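Local coordinates for protein MdcD (Pseudomonas aeruginosa, PDB 5VIP) that probably serves as the beta subunit of a biotin-independent malonate decarboxylase, with carboxy-lyase activity in a carboxyltransferase fold of the crotonase superfamily, at residues G83-V88 against L116-V121; L169-L174 against K242-R247. One frame throughout, in Å; residues are numbered along the deposited sequence.

Contact 1 of 2, residues G83-V88 against L116-V121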
# COMPACT_ATOMS: atom_id res chain seq x y z
N GLY B 83 2.73 15.61 7.98
CA GLY B 83 2.46 14.22 8.29
C GLY B 83 3.18 13.24 7.38
O GLY B 83 2.77 12.09 7.24
N SER B 84 4.27 13.69 6.75
CA SER B 84 5.08 12.81 5.91
C SER B 84 5.73 11.71 6.74
O SER B 84 6.28 11.98 7.80
CB SER B 84 6.16 13.61 5.18
OG SER B 84 5.59 14.75 4.57
N LEU B 85 5.67 10.48 6.25
CA LEU B 85 6.21 9.34 7.00
C LEU B 85 7.66 9.05 6.64
O LEU B 85 8.06 9.13 5.48
CB LEU B 85 5.35 8.10 6.76
CG LEU B 85 3.96 8.11 7.41
CD1 LEU B 85 3.25 6.81 7.13
CD2 LEU B 85 4.06 8.34 8.91
N GLY B 86 8.45 8.71 7.66
CA GLY B 86 9.82 8.30 7.46
C GLY B 86 10.01 6.91 8.01
O GLY B 86 9.03 6.19 8.25
N GLU B 87 11.26 6.52 8.23
CA GLU B 87 11.57 5.19 8.74
C GLU B 87 10.99 4.95 10.15
O GLU B 87 10.34 3.94 10.40
CB GLU B 87 13.09 4.96 8.78
CG GLU B 87 13.43 3.53 9.12
CD GLU B 87 14.90 3.29 9.36
OE1 GLU B 87 15.69 4.25 9.26
OE2 GLU B 87 15.27 2.13 9.65
N VAL B 88 11.24 5.88 11.06
CA VAL B 88 10.80 5.70 12.44
C VAL B 88 9.28 5.81 12.58
O VAL B 88 8.66 4.91 13.13
CB VAL B 88 11.49 6.69 13.39
CG1 VAL B 88 10.82 6.69 14.76
CG2 VAL B 88 12.97 6.32 13.53
N LEU B 116 -5.45 9.29 10.43
CA LEU B 116 -4.58 9.49 9.27
C LEU B 116 -4.58 10.91 8.73
O LEU B 116 -5.42 11.28 7.91
CB LEU B 116 -5.00 8.52 8.16
CG LEU B 116 -4.91 7.04 8.57
CD1 LEU B 116 -5.32 6.11 7.43
CD2 LEU B 116 -3.51 6.71 9.05
N GLU B 117 -3.62 11.72 9.20
CA GLU B 117 -3.42 13.06 8.66
C GLU B 117 -2.04 13.06 8.03
O GLU B 117 -1.05 13.22 8.73
CB GLU B 117 -3.51 14.12 9.76
CG GLU B 117 -4.87 14.17 10.47
CD GLU B 117 -6.01 14.50 9.51
OE1 GLU B 117 -7.08 13.83 9.58
OE2 GLU B 117 -5.85 15.44 8.69
N THR B 118 -1.98 12.85 6.73
CA THR B 118 -0.69 12.60 6.09
C THR B 118 -0.74 12.89 4.60
O THR B 118 -1.79 12.74 3.94
CB THR B 118 -0.24 11.15 6.35
OG1 THR B 118 1.08 10.93 5.81
CG2 THR B 118 -1.23 10.14 5.75
N GLY B 119 0.39 13.31 4.05
CA GLY B 119 0.45 13.65 2.63
C GLY B 119 1.42 12.83 1.80
O GLY B 119 1.51 13.03 0.58
N GLY B 120 2.14 11.92 2.44
CA GLY B 120 3.05 11.05 1.71
C GLY B 120 4.28 10.68 2.51
O GLY B 120 4.22 10.54 3.72
N VAL B 121 5.42 10.50 1.83
CA VAL B 121 6.64 10.17 2.55
C VAL B 121 7.63 11.34 2.53
O VAL B 121 7.52 12.25 1.71
CB VAL B 121 7.32 8.92 1.96
CG1 VAL B 121 6.34 7.77 1.94
CG2 VAL B 121 7.79 9.21 0.57

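Contact 2 of 2, residues L169-L174 against K242-R247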
# COMPACT_ATOMS: atom_id res chain seq x y z
N LEU B 169 -7.72 -0.16 2.62
CA LEU B 169 -7.71 -1.52 3.17
C LEU B 169 -8.51 -1.64 4.46
O LEU B 169 -8.97 -2.73 4.80
CB LEU B 169 -6.30 -1.99 3.49
CG LEU B 169 -5.31 -2.05 2.34
CD1 LEU B 169 -3.92 -2.18 2.95
CD2 LEU B 169 -5.64 -3.24 1.46
N CYS B 170 -8.64 -0.53 5.20
CA CYS B 170 -9.27 -0.58 6.52
C CYS B 170 -10.75 -0.96 6.42
O CYS B 170 -11.44 -0.53 5.49
CB CYS B 170 -9.14 0.78 7.22
SG CYS B 170 -7.43 1.13 7.74
N SER B 171 -11.23 -1.74 7.39
CA SER B 171 -12.63 -2.17 7.44
C SER B 171 -13.61 -1.01 7.37
O SER B 171 -14.63 -1.08 6.67
CB SER B 171 -12.92 -2.96 8.72
OG SER B 171 -12.23 -4.21 8.72
N TYR B 172 -13.33 0.05 8.12
CA TYR B 172 -14.22 1.20 8.14
C TYR B 172 -13.44 2.49 8.02
O TYR B 172 -12.41 2.65 8.67
CB TYR B 172 -15.05 1.22 9.44
CG TYR B 172 -15.83 -0.05 9.63
CD1 TYR B 172 -16.91 -0.36 8.80
CD2 TYR B 172 -15.46 -0.97 10.60
CE1 TYR B 172 -17.62 -1.55 8.96
CE2 TYR B 172 -16.16 -2.16 10.78
CZ TYR B 172 -17.24 -2.44 9.95
OH TYR B 172 -17.92 -3.63 10.13
N VAL B 173 -13.94 3.40 7.18
CA VAL B 173 -13.32 4.71 7.00
C VAL B 173 -14.31 5.81 7.38
O VAL B 173 -15.40 5.91 6.80
CB VAL B 173 -12.87 4.94 5.53
CG1 VAL B 173 -12.32 6.35 5.38
CG2 VAL B 173 -11.83 3.90 5.13
N LEU B 174 -13.93 6.61 8.38
CA LEU B 174 -14.83 7.65 8.88
C LEU B 174 -14.24 9.00 8.51
O LEU B 174 -13.05 9.23 8.71
CB LEU B 174 -15.02 7.55 10.40
CG LEU B 174 -15.18 6.15 11.02
CD1 LEU B 174 -15.53 6.21 12.52
CD2 LEU B 174 -16.14 5.29 10.25
N LYS B 242 -19.38 -3.31 15.82
CA LYS B 242 -19.93 -3.91 14.62
C LYS B 242 -19.12 -5.13 14.16
O LYS B 242 -19.68 -6.10 13.65
CB LYS B 242 -19.97 -2.85 13.53
CG LYS B 242 -20.69 -3.16 12.27
CD LYS B 242 -20.86 -1.83 11.55
CE LYS B 242 -21.07 -2.02 10.07
NZ LYS B 242 -22.44 -2.45 9.73
N GLY B 243 -17.80 -5.08 14.35
CA GLY B 243 -16.96 -6.21 13.98
C GLY B 243 -16.59 -6.17 12.51
O GLY B 243 -16.87 -5.19 11.80
N LEU B 244 -15.98 -7.26 12.03
CA LEU B 244 -15.53 -7.33 10.64
C LEU B 244 -16.69 -7.30 9.64
O LEU B 244 -17.65 -8.07 9.77
CB LEU B 244 -14.69 -8.59 10.43
CG LEU B 244 -13.30 -8.59 11.06
CD1 LEU B 244 -12.65 -9.97 10.93
CD2 LEU B 244 -12.44 -7.54 10.36
N PRO B 245 -16.61 -6.43 8.63
CA PRO B 245 -17.66 -6.38 7.60
C PRO B 245 -17.71 -7.65 6.75
O PRO B 245 -16.67 -8.26 6.46
CB PRO B 245 -17.28 -5.15 6.75
CG PRO B 245 -15.82 -4.94 7.00
CD PRO B 245 -15.53 -5.45 8.38
N ALA B 246 -18.92 -8.06 6.37
CA ALA B 246 -19.10 -9.30 5.61
C ALA B 246 -18.55 -9.20 4.19
O ALA B 246 -18.03 -10.18 3.65
CB ALA B 246 -20.57 -9.67 5.57
N ARG B 247 -18.69 -8.03 3.57
CA ARG B 247 -18.23 -7.86 2.20
C ARG B 247 -17.66 -6.46 1.99
O ARG B 247 -18.32 -5.58 1.42
CB ARG B 247 -19.37 -8.13 1.22
CG ARG B 247 -18.88 -8.49 -0.17
CD ARG B 247 -20.04 -8.93 -1.04
NE ARG B 247 -19.72 -8.74 -2.45
CZ ARG B 247 -20.44 -7.98 -3.26
NH1 ARG B 247 -21.51 -7.33 -2.81
NH2 ARG B 247 -20.09 -7.86 -4.53

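Contact 1 of 2, residues G83-V88 against L116-V121
Leu-85 and Val-121 form a single backbone bridge, with CA of Leu-85 4.5 Å from CA of Val-121, and Gly-83 passes Thr-118 at a similar spacing further back. Leu-85 N bonds to Gly-120 O at 2.9 Å, and a backbone bond between Leu-85 and Arg-122 continues the bridge. Gly-120 O also receives a CA-H...O contact from Ser-84 CA at 3.3 Å, and Val-121 CA makes another to Leu-85 O. Thr-118 supplies the side-chain bond: its OG1, anti to the backbone N (chi1 -176°), donates to Gly-83 O over a very short 2.5 Å. Gly-83 CA lies 3.7 Å from Glu-117 O, so the two backbones pass closely. Ser-84 CB rests 3.8 Å from Val-121 C, while Ser-84 OG turns back to Gln-81 O. Glu-117 heads away, its carboxylate held by backbone N-H groups of Ala-154, Gly-155 and Gly-158. Met-163 and Ile-76 pack on both Leu-85 and Thr-118. Each loop lends one carbonyl, Gly-83 O to the Thr-118 hydroxyl and Gly-120 O to the Leu-85 N-H, so chiefly backbone atoms join the lead-in to helix 87-105 with the loop after central-sheet strand 111-115 of this crotonase-like carboxyltransferase fold.

Contact 2 of 2, residues L169-L174 against K242-R247
Tyr-172 reaches across to the loop after helix 229-242 and makes the hydrogen bond of the contact, its OH donating to Gly-243 O at 2.5 Å. The oxygen lies at the ring edge, in plane, and the C=O...donor angle of 164° sets the hydroxyl nearly in line with the carbonyl. Chi1 of -56° places the Tyr-172 ring beside its own backbone N and directs the phenol at the loop. One bond thereby fixes the hydroxyl end of a buried ring.

Van der Waals contacts flank that bond. Pro-245 meets Tyr-172 from the opposite direction, and its CD lies 3.8 Å from CZ of Tyr-172. The same CD is 3.6 Å from CB of Ser-171, so the pyrrolidine ring touches both neighbouring side chains. Lys-242 runs its aliphatic chain obliquely past the phenol, with CE 3.7 Å from CE1 of Tyr-172 and CG 3.5 Å from the hydroxyl OH. Leu-244 adds a smaller touch, its CD2 lying 3.7 Å from OG of Ser-171, a hydroxyl that is hydrogen-bonded elsewhere.

Around the contact, Tyr-239 of helix 229-242 meets the Tyr-172 ring with planes at about 45°, and Pro-148 packs on both Ser-171 and Tyr-172. Gly-243, at positive phi, is where the chain leaves that helix. The contact thus joins the start of strand 172-176, in the central sheet of the crotonase-like carboxyltransferase fold, to the loop leaving the C-terminal end of helix 229-242.

Overall arrangement
From the N terminus, strand 69-76 leads to 83-88, where the chain enters helix 87-105 before returning through strand 111-115. Contact 1 closes this loop of 27 intervening residues by joining the approach to that helix to the segment beyond the strand. The chain then runs through helix 126-143, strand 150-153 and helix 162-169 to contact 2, a longer closure of 67 residues that brings the start of strand 172-176 against the exit from helix 229-242. The two closures follow in series, neither nested nor crossed. The centres of contacts 1 and 2 are about 23 Å apart, on opposite sides of the chain's centre. The central sheet, with strands 111-115, 150-153 and 172-176 side by side, connects them.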